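Side-chain contacts in SusD homolog (Bacteroides thetaiotaomicron, PDB 4MRU), which probably binds mucin O-glycans as a SusD-like outer-membrane lipoprotein with a TPR-like helical fold: residues S88-K93 against V115-R120; A96-E101 against V105-A110; A110-V115 against Q193-F198; Q161-A166 against H200-R205. One frame throughout, in Å; residues are numbered along the deposited sequence. Where two conformers were deposited one is given.

Interaction 1 (S88-K93 against V115-R120); sequences SETYPK and VTIMQR
Thr-90 and Met-118, a selenomethionine here, reach toward each other tip to tip between two nearly antiparallel helices whose short local axes run at 160° to each other, 11.3 Å apart at closest. The terminal methyl does all of the touching for Met-118: its CE lies 3.4 Å from Thr-90 CB, closer than carbons usually pack, and equally near Thr-90 OG1. A bend at the second torsion (chi2 -60°) carries the selenium arm round toward this point; the flexible, unbranched selenomethionine can bend to bring its methyl to the end of Thr-90. The same CE also meets the Tyr-91 ring, 3.9 Å from Tyr-91 CE2. Ile-117 approaches Thr-90 end-on as well: Ile-117 CG2 lies 3.6 Å from Thr-90 OG1, and Ile-117 CD1 4.0 Å from Thr-90 CG2. Threonine suits this place because its methyl packs with the apolar groups, while its buried hydroxyl, held beside the backbone N (chi1 -66°), bonds to Val-86 O one turn earlier. An alanine here would keep the CB contact, but the loss of both branches is likely to open a gap in front of Ile-117. Tyr-91 spans further, its OH bonded to Arg-114 NE on the facing helix 104-125. Around this pair, Leu-31 of helix 24-32 touches both Thr-90 and Ile-117, and Met-159 of helix 152-173 packs on Met-118.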
loop_
_atom_site.group_PDB
_atom_site.type_symbol
_atom_site.label_atom_id
_atom_site.label_comp_id
_atom_site.label_asym_id
_atom_site.label_seq_id
_atom_site.Cartn_x
_atom_site.Cartn_y
_atom_site.Cartn_z
ATOM N N SER A 88 -5.092 13.180 13.512
ATOM C CA SER A 88 -5.830 14.345 13.986
ATOM C C SER A 88 -7.013 14.665 13.079
ATOM O O SER A 88 -7.970 15.317 13.506
ATOM C CB SER A 88 -4.911 15.550 14.089
ATOM O OG SER A 88 -4.502 15.950 12.810
ATOM N N GLU A 89 -6.951 14.231 11.828
ATOM C CA GLU A 89 -8.090 14.459 10.923
ATOM C C GLU A 89 -9.137 13.359 11.006
ATOM O O GLU A 89 -10.311 13.605 10.726
ATOM C CB GLU A 89 -7.607 14.604 9.512
ATOM C CG GLU A 89 -6.840 15.899 9.306
ATOM C CD GLU A 89 -6.306 16.085 7.896
ATOM O OE1 GLU A 89 -6.903 15.533 6.955
ATOM O OE2 GLU A 89 -5.288 16.811 7.735
ATOM N N THR A 90 -8.714 12.149 11.355
ATOM C CA THR A 90 -9.634 11.023 11.405
ATOM C C THR A 90 -10.598 11.160 12.581
ATOM O O THR A 90 -11.821 11.016 12.414
ATOM C CB THR A 90 -8.905 9.661 11.470
ATOM O OG1 THR A 90 -8.184 9.449 10.248
ATOM C CG2 THR A 90 -9.888 8.545 11.630
ATOM N N TYR A 91 -10.072 11.437 13.769
ATOM C CA TYR A 91 -10.871 11.212 14.958
ATOM C C TYR A 91 -12.000 12.218 15.153
ATOM O O TYR A 91 -13.059 11.827 15.631
ATOM C CB TYR A 91 -9.985 11.135 16.209
ATOM C CG TYR A 91 -9.457 9.724 16.320
ATOM C CD1 TYR A 91 -10.256 8.708 16.833
ATOM C CD2 TYR A 91 -8.218 9.391 15.810
ATOM C CE1 TYR A 91 -9.811 7.415 16.863
ATOM C CE2 TYR A 91 -7.755 8.088 15.830
ATOM C CZ TYR A 91 -8.551 7.098 16.362
ATOM O OH TYR A 91 -8.094 5.794 16.391
ATOM N N PRO A 92 -11.815 13.483 14.776
ATOM C CA PRO A 92 -13.014 14.349 14.840
ATOM C C PRO A 92 -14.165 13.885 13.899
ATOM O O PRO A 92 -15.350 14.026 14.230
ATOM C CB PRO A 92 -12.469 15.738 14.435
ATOM C CG PRO A 92 -10.975 15.648 14.650
ATOM C CD PRO A 92 -10.630 14.221 14.308
ATOM N N LYS A 93 -13.830 13.291 12.763
ATOM C CA LYS A 93 -14.889 12.821 11.850
ATOM C C LYS A 93 -15.532 11.551 12.401
ATOM O O LYS A 93 -16.767 11.428 12.420
ATOM C CB LYS A 93 -14.337 12.595 10.459
ATOM C CG LYS A 93 -13.781 13.842 9.780
ATOM C CD LYS A 93 -13.107 13.422 8.473
ATOM C CE LYS A 93 -12.523 14.607 7.701
ATOM N NZ LYS A 93 -11.620 15.394 8.565
ATOM N N VAL A 115 -10.826 1.480 10.626
ATOM C CA VAL A 115 -9.906 0.392 10.487
ATOM C C VAL A 115 -9.115 0.551 9.182
ATOM O O VAL A 115 -7.908 0.368 9.148
ATOM C CB VAL A 115 -10.620 -0.972 10.491
ATOM C CG1 VAL A 115 -9.668 -2.068 10.075
ATOM C CG2 VAL A 115 -11.226 -1.263 11.865
ATOM N N THR A 116 -9.801 0.839 8.089
ATOM C CA THR A 116 -9.134 0.934 6.801
ATOM C C THR A 116 -8.028 2.020 6.812
ATOM O O THR A 116 -6.950 1.813 6.299
ATOM C CB THR A 116 -10.180 1.206 5.693
ATOM O OG1 THR A 116 -11.180 0.182 5.722
ATOM C CG2 THR A 116 -9.534 1.274 4.315
ATOM N N ILE A 117 -8.319 3.185 7.381
ATOM C CA ILE A 117 -7.354 4.272 7.483
ATOM C C ILE A 117 -6.155 3.847 8.322
ATOM O O ILE A 117 -4.996 4.022 7.949
ATOM C CB ILE A 117 -7.992 5.503 8.164
ATOM C CG1 ILE A 117 -9.031 6.112 7.257
ATOM C CG2 ILE A 117 -6.929 6.548 8.493
ATOM C CD1 ILE A 117 -10.027 7.028 7.958
HETATM N N MSE A 118 -6.461 3.278 9.482
HETATM C CA MSE A 118 -5.433 3.058 10.474
HETATM C C MSE A 118 -4.642 1.771 10.276
HETATM O O MSE A 118 -3.544 1.633 10.839
HETATM C CB MSE A 118 -6.077 3.024 11.849
HETATM C CG MSE A 118 -6.673 4.375 12.246
HETATM SE SE MSE A 118 -5.276 5.790 12.289
HETATM C CE MSE A 118 -6.435 7.396 12.276
ATOM N N GLN A 119 -5.162 0.817 9.510
ATOM C CA GLN A 119 -4.352 -0.356 9.139
ATOM C C GLN A 119 -3.042 0.106 8.475
ATOM O O GLN A 119 -1.945 -0.421 8.746
ATOM C CB GLN A 119 -5.138 -1.322 8.234
ATOM C CG GLN A 119 -4.340 -2.490 7.627
ATOM C CD GLN A 119 -3.977 -2.198 6.187
ATOM O OE1 GLN A 119 -4.827 -2.258 5.303
ATOM N NE2 GLN A 119 -2.726 -1.841 5.942
ATOM N N ARG A 120 -3.139 1.125 7.644
ATOM C CA ARG A 120 -1.987 1.655 6.938
ATOM C C ARG A 120 -1.031 2.311 7.941
ATOM O O ARG A 120 0.189 2.135 7.874
ATOM C CB ARG A 120 -2.402 2.655 5.880
ATOM C CG ARG A 120 -3.031 2.056 4.627
ATOM C CD ARG A 120 -4.004 2.991 3.968
ATOM N NE ARG A 120 -3.446 4.344 3.779
ATOM C CZ ARG A 120 -2.672 4.693 2.754
ATOM N NH1 ARG A 120 -2.298 3.793 1.840
ATOM N NH2 ARG A 120 -2.216 5.910 2.685
#

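Interaction 2 (A96-E101 against V105-A110); sequences AVLQHE and VALALA
Glu-101, which meets Ala-106 through its aliphatic base, and the neighbouring His-100 bring the flat groups to this helical hairpin, where helix 81-100 turns back into helix 104-125. The His-100 imidazole stacks with the ring of Tyr-22, while at its edge Ala-96 O lies in the ring plane, 2.8 Å from His-100 ND1; that bond ties the ring back over the last turn of its own helix. The Glu-101 carboxylate swings away from the facing helix, the chain bending at chi2 (-63°), and OE2 is hydrogen-bonded to Tyr-22 OH. No hydrogen bond crosses between the two segments; the side chains meet by van der Waals packing, mostly apolar, and small residues let the local axes come within 9.7 Å. Ala-106 CB packs 3.9 Å from Glu-101 CB, and Ala-110 CB sits 3.8 Å from Val-97 CG1, the branch placed anti to the backbone N (chi1 179°) and thus directed across the gap. Toward the more exposed margin the two leucines slant across one another, with Leu-98 CD1 3.9 Å from Leu-107 CD2. Cutting Leu-107 back to alanine would probably leave Leu-98 CD1 without this methyl and the Glu-101 carbonyl less covered. Leucine suits this margin because its branched end can reach several groups at once: the same Leu-107 CD2 methyl lies 3.5 Å from Glu-101 O, at the point where the chain leaves the helix.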
loop_
_atom_site.group_PDB
_atom_site.type_symbol
_atom_site.label_atom_id
_atom_site.label_comp_id
_atom_site.label_asym_id
_atom_site.label_seq_id
_atom_site.Cartn_x
_atom_site.Cartn_y
_atom_site.Cartn_z
ATOM N N ALA A 96 -17.744 12.433 15.304
ATOM C CA ALA A 96 -18.952 13.126 14.864
ATOM C C ALA A 96 -20.032 12.112 14.498
ATOM O O ALA A 96 -21.208 12.259 14.871
ATOM C CB ALA A 96 -18.669 14.066 13.689
ATOM N N VAL A 97 -19.640 11.058 13.800
ATOM C CA VAL A 97 -20.600 10.027 13.461
ATOM C C VAL A 97 -21.170 9.402 14.700
ATOM O O VAL A 97 -22.416 9.226 14.804
ATOM C CB VAL A 97 -19.980 8.907 12.587
ATOM C CG1 VAL A 97 -21.010 7.833 12.284
ATOM C CG2 VAL A 97 -19.422 9.476 11.298
ATOM N N LEU A 98 -20.284 9.065 15.646
ATOM C CA LEU A 98 -20.708 8.408 16.884
ATOM C C LEU A 98 -21.575 9.302 17.757
ATOM O O LEU A 98 -22.494 8.831 18.379
ATOM C CB LEU A 98 -19.507 7.950 17.689
ATOM C CG LEU A 98 -19.043 6.504 17.456
ATOM C CD1 LEU A 98 -18.812 6.116 15.992
ATOM C CD2 LEU A 98 -17.779 6.333 18.287
ATOM N N GLN A 99 -21.367 10.595 17.740
ATOM C CA GLN A 99 -22.178 11.430 18.591
ATOM C C GLN A 99 -23.516 11.826 17.914
ATOM O O GLN A 99 -24.498 12.127 18.610
ATOM C CB GLN A 99 -21.317 12.594 19.124
ATOM C CG GLN A 99 -21.354 13.896 18.376
ATOM C CD GLN A 99 -20.254 14.844 18.830
ATOM O OE1 GLN A 99 -19.138 14.424 19.208
ATOM N NE2 GLN A 99 -20.561 16.136 18.797
ATOM N N HIS A 100 -23.631 11.705 16.590
ATOM C CA HIS A 100 -24.883 12.097 15.911
ATOM C C HIS A 100 -25.769 10.956 15.436
ATOM O O HIS A 100 -26.953 11.171 15.229
ATOM C CB HIS A 100 -24.579 12.933 14.683
ATOM C CG HIS A 100 -24.092 14.292 14.996
ATOM N ND1 HIS A 100 -22.767 14.557 15.260
ATOM C CD2 HIS A 100 -24.748 15.473 15.099
ATOM C CE1 HIS A 100 -22.625 15.846 15.515
ATOM N NE2 HIS A 100 -23.811 16.422 15.423
ATOM N N GLU A 101 -25.205 9.770 15.221
ATOM C CA GLU A 101 -25.951 8.654 14.602
ATOM C C GLU A 101 -26.091 7.484 15.561
ATOM O O GLU A 101 -25.122 7.106 16.226
ATOM C CB GLU A 101 -25.244 8.151 13.342
ATOM C CG GLU A 101 -24.781 9.219 12.357
ATOM C CD GLU A 101 -25.922 10.036 11.767
ATOM O OE1 GLU A 101 -27.050 9.513 11.716
ATOM O OE2 GLU A 101 -25.673 11.190 11.351
ATOM N N VAL A 105 -25.894 0.787 10.745
ATOM C CA VAL A 105 -25.114 0.846 9.487
ATOM C C VAL A 105 -24.160 2.049 9.435
ATOM O O VAL A 105 -23.020 1.924 8.985
ATOM C CB VAL A 105 -26.049 0.873 8.274
ATOM C CG1 VAL A 105 -25.280 1.168 6.985
ATOM C CG2 VAL A 105 -26.765 -0.451 8.170
ATOM N N ALA A 106 -24.612 3.218 9.883
ATOM C CA ALA A 106 -23.741 4.375 9.917
ATOM C C ALA A 106 -22.539 4.087 10.792
ATOM O O ALA A 106 -21.420 4.405 10.439
ATOM C CB ALA A 106 -24.472 5.572 10.482
ATOM N N LEU A 107 -22.794 3.535 11.977
ATOM C CA LEU A 107 -21.714 3.223 12.954
ATOM C C LEU A 107 -20.780 2.163 12.393
ATOM O O LEU A 107 -19.569 2.215 12.587
ATOM C CB LEU A 107 -22.329 2.773 14.272
ATOM C CG LEU A 107 -23.231 3.810 14.976
ATOM C CD1 LEU A 107 -23.834 3.247 16.263
ATOM C CD2 LEU A 107 -22.471 5.084 15.272
ATOM N N ALA A 108 -21.340 1.201 11.671
ATOM C CA ALA A 108 -20.519 0.125 11.103
ATOM C C ALA A 108 -19.634 0.658 9.996
ATOM O O ALA A 108 -18.453 0.349 9.927
ATOM C CB ALA A 108 -21.393 -0.973 10.563
ATOM N N LEU A 109 -20.175 1.494 9.136
ATOM C CA LEU A 109 -19.343 2.094 8.092
ATOM C C LEU A 109 -18.234 2.986 8.674
ATOM O O LEU A 109 -17.097 2.948 8.190
ATOM C CB LEU A 109 -20.188 2.893 7.106
ATOM C CG LEU A 109 -21.096 2.041 6.222
ATOM C CD1 LEU A 109 -22.022 2.936 5.395
ATOM C CD2 LEU A 109 -20.296 1.133 5.301
ATOM N N ALA A 110 -18.551 3.765 9.710
ATOM C CA ALA A 110 -17.542 4.572 10.350
ATOM C C ALA A 110 -16.430 3.710 10.919
ATOM O O ALA A 110 -15.254 4.006 10.753
ATOM C CB ALA A 110 -18.169 5.409 11.456
#

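Interaction 3 (A110-V115 against Q193-F198); sequences AKLLRV and QQWRLF
Leu-112 brings one methyl against the benzo part of the Trp-195 indole, and this is the tight part of the contact: Leu-112 CD2 lies 3.6 Å from Trp-195 CE3 and 4.1 Å from Trp-195 CZ3. With CG anti to the backbone N (chi1 169°), Leu-112 extends into the gap between two helices whose local axes are 11.9 Å apart, a separation that large residues are needed to bridge. Trp-195 supplies the bulk from the other side, its six-membered ring leading. The rest is looser. Leu-113 crosses the indole at about a right angle and brings its CD2 no nearer than 4.1 Å to Trp-195 CH2, and the other methyl of Leu-112, CD1, stands 4.2 Å from Phe-198 CE2. All four of these side chains are buried. Polar residues occupy the partly exposed flanks: Lys-111 pairs with Glu-165, and Arg-196 with Asp-167, so that charged ends are spent on helix 152-173 rather than on the hydrophobic seam. Trp-195 NE1 is hydrogen-bonded to Asp-185. Segments 110-115 and 193-198 run roughly the same way, their local axes at 32°; Leu-163 of helix 152-173 touches Leu-112, Gln-32 of helix 24-32 touches Leu-113 and Trp-195, and strand 322-325 meets the same two residues through Trp-324 and Phe-198 through Met-325.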
loop_
_atom_site.group_PDB
_atom_site.type_symbol
_atom_site.label_atom_id
_atom_site.label_comp_id
_atom_site.label_asym_id
_atom_site.label_seq_id
_atom_site.Cartn_x
_atom_site.Cartn_y
_atom_site.Cartn_z
ATOM N N ALA A 110 -18.551 3.765 9.710
ATOM C CA ALA A 110 -17.542 4.572 10.350
ATOM C C ALA A 110 -16.430 3.710 10.919
ATOM O O ALA A 110 -15.254 4.006 10.753
ATOM C CB ALA A 110 -18.169 5.409 11.456
ATOM N N LYS A 111 -16.812 2.649 11.613
ATOM C CA LYS A 111 -15.875 1.697 12.168
ATOM C C LYS A 111 -14.976 1.077 11.086
ATOM O O LYS A 111 -13.782 0.974 11.237
ATOM C CB LYS A 111 -16.696 0.632 12.947
ATOM C CG LYS A 111 -15.900 -0.411 13.699
ATOM C CD LYS A 111 -16.807 -1.298 14.608
ATOM C CE LYS A 111 -17.405 -0.545 15.764
ATOM N NZ LYS A 111 -18.309 -1.424 16.544
ATOM N N LEU A 112 -15.574 0.646 9.991
ATOM C CA LEU A 112 -14.851 0.015 8.903
ATOM C C LEU A 112 -13.875 0.991 8.267
ATOM O O LEU A 112 -12.767 0.609 7.942
ATOM C CB LEU A 112 -15.845 -0.514 7.843
ATOM C CG LEU A 112 -15.320 -0.995 6.506
ATOM C CD1 LEU A 112 -14.326 -2.126 6.755
ATOM C CD2 LEU A 112 -16.456 -1.459 5.599
ATOM N N LEU A 113 -14.273 2.259 8.135
ATOM C CA LEU A 113 -13.398 3.238 7.540
ATOM C C LEU A 113 -12.247 3.557 8.483
ATOM O O LEU A 113 -11.112 3.703 8.034
ATOM C CB LEU A 113 -14.158 4.493 7.191
ATOM C CG LEU A 113 -15.095 4.303 6.008
ATOM C CD1 LEU A 113 -16.017 5.486 5.940
ATOM C CD2 LEU A 113 -14.340 4.120 4.685
ATOM N N ARG A 114 -12.507 3.622 9.782
ATOM C CA ARG A 114 -11.423 3.857 10.719
ATOM C C ARG A 114 -10.375 2.724 10.657
ATOM O O ARG A 114 -9.170 2.979 10.658
ATOM C CB ARG A 114 -11.959 4.028 12.110
ATOM C CG ARG A 114 -10.868 4.003 13.172
ATOM C CD ARG A 114 -11.469 4.508 14.463
ATOM N NE ARG A 114 -10.595 4.302 15.610
ATOM C CZ ARG A 114 -10.653 3.278 16.444
ATOM N NH1 ARG A 114 -11.525 2.272 16.288
ATOM N NH2 ARG A 114 -9.820 3.263 17.469
ATOM N N VAL A 115 -10.826 1.480 10.626
ATOM C CA VAL A 115 -9.906 0.392 10.487
ATOM C C VAL A 115 -9.115 0.551 9.182
ATOM O O VAL A 115 -7.908 0.368 9.148
ATOM C CB VAL A 115 -10.620 -0.972 10.491
ATOM C CG1 VAL A 115 -9.668 -2.068 10.075
ATOM C CG2 VAL A 115 -11.226 -1.263 11.865
ATOM N N GLN A 193 -23.883 -4.591 0.321
ATOM C CA GLN A 193 -23.359 -5.876 -0.144
ATOM C C GLN A 193 -21.924 -5.745 -0.607
ATOM O O GLN A 193 -21.074 -6.589 -0.339
ATOM C CB GLN A 193 -24.270 -6.439 -1.285
ATOM C CG GLN A 193 -25.669 -6.827 -0.829
ATOM C CD GLN A 193 -26.605 -5.647 -0.444
ATOM O OE1 GLN A 193 -26.348 -4.482 -0.771
ATOM N NE2 GLN A 193 -27.696 -5.969 0.266
ATOM N N GLN A 194 -21.631 -4.658 -1.311
ATOM C CA GLN A 194 -20.261 -4.428 -1.784
ATOM C C GLN A 194 -19.353 -4.044 -0.629
ATOM O O GLN A 194 -18.211 -4.475 -0.607
ATOM C CB GLN A 194 -20.229 -3.371 -2.897
ATOM C CG GLN A 194 -20.749 -3.921 -4.220
ATOM C CD GLN A 194 -20.795 -2.851 -5.281
ATOM O OE1 GLN A 194 -21.276 -1.734 -5.041
ATOM N NE2 GLN A 194 -20.245 -3.155 -6.434
ATOM N N TRP A 195 -19.843 -3.232 0.322
ATOM C CA TRP A 195 -19.064 -2.955 1.538
ATOM C C TRP A 195 -18.675 -4.255 2.251
ATOM O O TRP A 195 -17.538 -4.354 2.742
ATOM C CB TRP A 195 -19.798 -2.007 2.488
ATOM C CG TRP A 195 -19.681 -0.593 2.074
ATOM C CD1 TRP A 195 -20.654 0.210 1.582
ATOM C CD2 TRP A 195 -18.472 0.179 2.058
ATOM N NE1 TRP A 195 -20.150 1.461 1.289
ATOM C CE2 TRP A 195 -18.805 1.467 1.557
ATOM C CE3 TRP A 195 -17.142 -0.100 2.382
ATOM C CZ2 TRP A 195 -17.849 2.469 1.386
ATOM C CZ3 TRP A 195 -16.174 0.903 2.207
ATOM C CH2 TRP A 195 -16.542 2.188 1.754
ATOM N N ARG A 196 -19.547 -5.275 2.264
ATOM C CA ARG A 196 -19.145 -6.547 2.907
ATOM C C ARG A 196 -18.024 -7.286 2.150
ATOM O O ARG A 196 -17.121 -7.838 2.770
ATOM C CB ARG A 196 -20.337 -7.493 3.111
ATOM C CG ARG A 196 -21.328 -6.911 4.119
ATOM C CD ARG A 196 -22.373 -7.943 4.505
ATOM N NE ARG A 196 -21.750 -8.948 5.324
ATOM C CZ ARG A 196 -21.840 -10.259 5.153
ATOM N NH1 ARG A 196 -22.563 -10.791 4.186
ATOM N NH2 ARG A 196 -21.202 -11.045 5.998
ATOM N N LEU A 197 -18.082 -7.298 0.822
ATOM C CA LEU A 197 -17.021 -7.883 0.035
ATOM C C LEU A 197 -15.706 -7.203 0.366
ATOM O O LEU A 197 -14.653 -7.863 0.594
ATOM C CB LEU A 197 -17.312 -7.760 -1.455
ATOM C CG LEU A 197 -18.555 -8.515 -1.952
ATOM C CD1 LEU A 197 -18.728 -8.245 -3.447
ATOM C CD2 LEU A 197 -18.423 -9.987 -1.656
ATOM N N PHE A 198 -15.752 -5.878 0.413
ATOM C CA PHE A 198 -14.536 -5.136 0.711
ATOM C C PHE A 198 -14.042 -5.474 2.118
ATOM O O PHE A 198 -12.840 -5.693 2.339
ATOM C CB PHE A 198 -14.744 -3.624 0.582
ATOM C CG PHE A 198 -13.632 -2.837 1.142
ATOM C CD1 PHE A 198 -12.421 -2.766 0.463
ATOM C CD2 PHE A 198 -13.761 -2.192 2.352
ATOM C CE1 PHE A 198 -11.358 -2.052 0.987
ATOM C CE2 PHE A 198 -12.702 -1.489 2.881
ATOM C CZ PHE A 198 -11.511 -1.400 2.181
#

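Interaction 4 (Q161-A166 against H200-R205); sequences QELEEA and HSLQLR. With EDO (1,2-ethanediol), chain E; EDO (1,2-ethanediol), chain F.
Gln-203, whose stem packs on Leu-163, accepts the shortest polar bond here at OE1, 2.6 Å from O2 of a 1,2-ethanediol probably left by crystallisation. Its NE2 donates to O1 of the same diol at 2.9 Å and 166°, which probably holds the amide's orientation in this crystal. Asp-167 OD2 also bonds to this diol. Glutamine suits the place because its aliphatic part serves the core while its amide serves the polar margin: Gln-203 CG lies 3.8 Å from Leu-163 CD1, the two side chains running alongside in opposite senses. An extended chain beyond CG (chi2 168°) then carries the amide to the diol. Arg-205 grips a second diol, NH1 to O1 at 2.9 Å and NH2 to O2 at 3.1 Å, while its NE forms a salt bridge with Glu-329. Deeper in, Leu-163 CD1 touches Leu-202 CD2 more loosely at 4.3 Å. With local axes at 163°, helices 152-173 and 192-209 pack as a consecutive antiparallel pair, in keeping with the TPR-like helical fold of this SusD homolog.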
loop_
_atom_site.group_PDB
_atom_site.type_symbol
_atom_site.label_atom_id
_atom_site.label_comp_id
_atom_site.label_asym_id
_atom_site.label_seq_id
_atom_site.Cartn_x
_atom_site.Cartn_y
_atom_site.Cartn_z
ATOM N N GLN A 161 -11.533 -7.496 15.677
ATOM C CA GLN A 161 -12.763 -7.491 16.458
ATOM C C GLN A 161 -13.745 -6.452 15.914
ATOM O O GLN A 161 -14.933 -6.744 15.695
ATOM C CB GLN A 161 -12.420 -7.249 17.926
ATOM C CG GLN A 161 -13.556 -7.313 18.928
ATOM C CD GLN A 161 -13.089 -6.806 20.290
ATOM O OE1 GLN A 161 -11.897 -6.898 20.641
ATOM N NE2 GLN A 161 -14.001 -6.217 21.034
ATOM N N GLU A 162 -13.248 -5.271 15.587
ATOM C CA GLU A 162 -14.112 -4.228 15.010
ATOM C C GLU A 162 -14.647 -4.571 13.599
ATOM O O GLU A 162 -15.808 -4.257 13.279
ATOM C CB GLU A 162 -13.370 -2.887 14.989
ATOM C CG GLU A 162 -13.070 -2.360 16.392
ATOM C CD GLU A 162 -12.132 -1.180 16.407
ATOM O OE1 GLU A 162 -11.390 -0.978 15.397
ATOM O OE2 GLU A 162 -12.095 -0.482 17.458
ATOM N N LEU A 163 -13.836 -5.197 12.756
ATOM C CA LEU A 163 -14.332 -5.601 11.458
ATOM C C LEU A 163 -15.482 -6.596 11.615
ATOM O O LEU A 163 -16.465 -6.515 10.847
ATOM C CB LEU A 163 -13.230 -6.191 10.575
ATOM C CG LEU A 163 -12.240 -5.108 10.147
ATOM C CD1 LEU A 163 -11.086 -5.723 9.374
ATOM C CD2 LEU A 163 -12.949 -4.011 9.353
ATOM N N GLU A 164 -15.369 -7.537 12.552
ATOM C CA GLU A 164 -16.472 -8.496 12.777
ATOM C C GLU A 164 -17.707 -7.816 13.267
ATOM O O GLU A 164 -18.831 -8.164 12.865
ATOM C CB GLU A 164 -16.086 -9.590 13.760
ATOM C CG GLU A 164 -15.300 -10.706 13.108
ATOM C CD GLU A 164 -15.475 -12.037 13.806
ATOM O OE1 GLU A 164 -15.941 -12.063 14.965
ATOM O OE2 GLU A 164 -15.146 -13.050 13.165
ATOM N N GLU A 165 -17.535 -6.866 14.170
ATOM C CA GLU A 165 -18.682 -6.090 14.663
ATOM C C GLU A 165 -19.344 -5.296 13.522
ATOM O O GLU A 165 -20.571 -5.286 13.411
ATOM C CB GLU A 165 -18.278 -5.123 15.750
ATOM C CG GLU A 165 -17.922 -5.754 17.076
ATOM C CD GLU A 165 -17.126 -4.817 18.002
ATOM O OE1 GLU A 165 -16.898 -3.609 17.705
ATOM O OE2 GLU A 165 -16.718 -5.316 19.049
ATOM N N ALA A 166 -18.545 -4.667 12.651
ATOM C CA ALA A 166 -19.109 -3.942 11.521
ATOM C C ALA A 166 -19.813 -4.887 10.578
ATOM O O ALA A 166 -20.917 -4.576 10.067
ATOM C CB ALA A 166 -18.044 -3.167 10.779
ATOM N N HIS A 200 -14.447 -8.126 3.909
ATOM C CA HIS A 200 -13.834 -9.473 3.892
ATOM C C HIS A 200 -12.469 -9.508 3.194
ATOM O O HIS A 200 -11.572 -10.257 3.586
ATOM C CB HIS A 200 -14.786 -10.462 3.262
ATOM C CG HIS A 200 -16.090 -10.563 3.981
ATOM N ND1 HIS A 200 -17.298 -10.735 3.321
ATOM C CD2 HIS A 200 -16.394 -10.421 5.289
ATOM C CE1 HIS A 200 -18.271 -10.770 4.213
ATOM N NE2 HIS A 200 -17.750 -10.546 5.406
ATOM N N SER A 201 -12.328 -8.720 2.144
ATOM C CA SER A 201 -11.075 -8.609 1.446
ATOM C C SER A 201 -9.990 -7.965 2.363
ATOM O O SER A 201 -8.879 -8.401 2.394
ATOM C CB SER A 201 -11.263 -7.810 0.151
ATOM O OG SER A 201 -12.301 -8.381 -0.647
ATOM N N LEU A 202 -10.368 -6.943 3.111
ATOM C CA LEU A 202 -9.450 -6.321 4.061
ATOM C C LEU A 202 -9.066 -7.295 5.163
ATOM O O LEU A 202 -7.899 -7.323 5.558
ATOM C CB LEU A 202 -10.094 -5.106 4.683
ATOM C CG LEU A 202 -9.279 -4.219 5.620
ATOM C CD1 LEU A 202 -8.017 -3.735 4.937
ATOM C CD2 LEU A 202 -10.137 -3.046 6.084
ATOM N N GLN A 203 -10.029 -8.075 5.674
ATOM C CA GLN A 203 -9.709 -9.130 6.648
ATOM C C GLN A 203 -8.684 -10.114 6.068
ATOM O O GLN A 203 -7.756 -10.522 6.756
ATOM C CB GLN A 203 -10.934 -9.901 7.070
ATOM C CG GLN A 203 -11.937 -9.135 7.908
ATOM C CD GLN A 203 -13.271 -9.888 8.046
ATOM O OE1 GLN A 203 -13.788 -10.471 7.085
ATOM N NE2 GLN A 203 -13.825 -9.875 9.259
ATOM N N LEU A 204 -8.850 -10.472 4.809
ATOM C CA LEU A 204 -7.914 -11.358 4.129
ATOM C C LEU A 204 -6.501 -10.749 4.037
ATOM O O LEU A 204 -5.505 -11.407 4.311
ATOM C CB LEU A 204 -8.446 -11.684 2.736
ATOM C CG LEU A 204 -7.567 -12.563 1.842
ATOM C CD1 LEU A 204 -7.275 -13.898 2.510
ATOM C CD2 LEU A 204 -8.241 -12.774 0.505
ATOM N N ARG A 205 -6.436 -9.484 3.638
ATOM C CA ARG A 205 -5.163 -8.785 3.534
ATOM C C ARG A 205 -4.440 -8.754 4.886
ATOM O O ARG A 205 -3.284 -9.072 4.983
ATOM C CB ARG A 205 -5.399 -7.357 3.067
ATOM C CG ARG A 205 -4.131 -6.555 2.936
ATOM C CD ARG A 205 -4.414 -5.047 2.893
ATOM N NE ARG A 205 -4.638 -4.587 1.529
ATOM C CZ ARG A 205 -4.971 -3.333 1.220
ATOM N NH1 ARG A 205 -5.133 -2.436 2.190
ATOM N NH2 ARG A 205 -5.143 -2.989 -0.050
HETATM C C1 EDO E . -16.453 -12.378 9.531
HETATM O O1 EDO E . -16.498 -10.957 9.418
HETATM C C2 EDO E . -16.293 -12.956 8.145
HETATM O O2 EDO E . -14.931 -12.751 7.791
HETATM C C1 EDO F . -6.641 0.533 1.656
HETATM O O1 EDO F . -5.385 0.455 2.339
HETATM C C2 EDO F . -6.272 1.109 0.333
HETATM O O2 EDO F . -5.430 0.121 -0.234
#

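Interactions 1, 3 and 4 are buried; only interaction 2, near the hairpin turn, is partly exposed. Interactions 1 and 2 hold the same two helices, 81-100 and 104-125, and interaction 2 is nested inside the loop that interaction 1 closes. Near the turn, small residues bring the axes close; farther along, larger side chains fill a wider gap. Interaction 3 carries helix 104-125 on to helix 192-209 through aromatic packing, and interaction 4, about 8 Å away, centre to centre, joins that helix to 152-173, adding a polar margin to its core. A salt bridge from Arg-114 to Glu-162 binds interactions 3 and 4, whereas Leu-109 against Trp-195 connects 2 with 3 by packing.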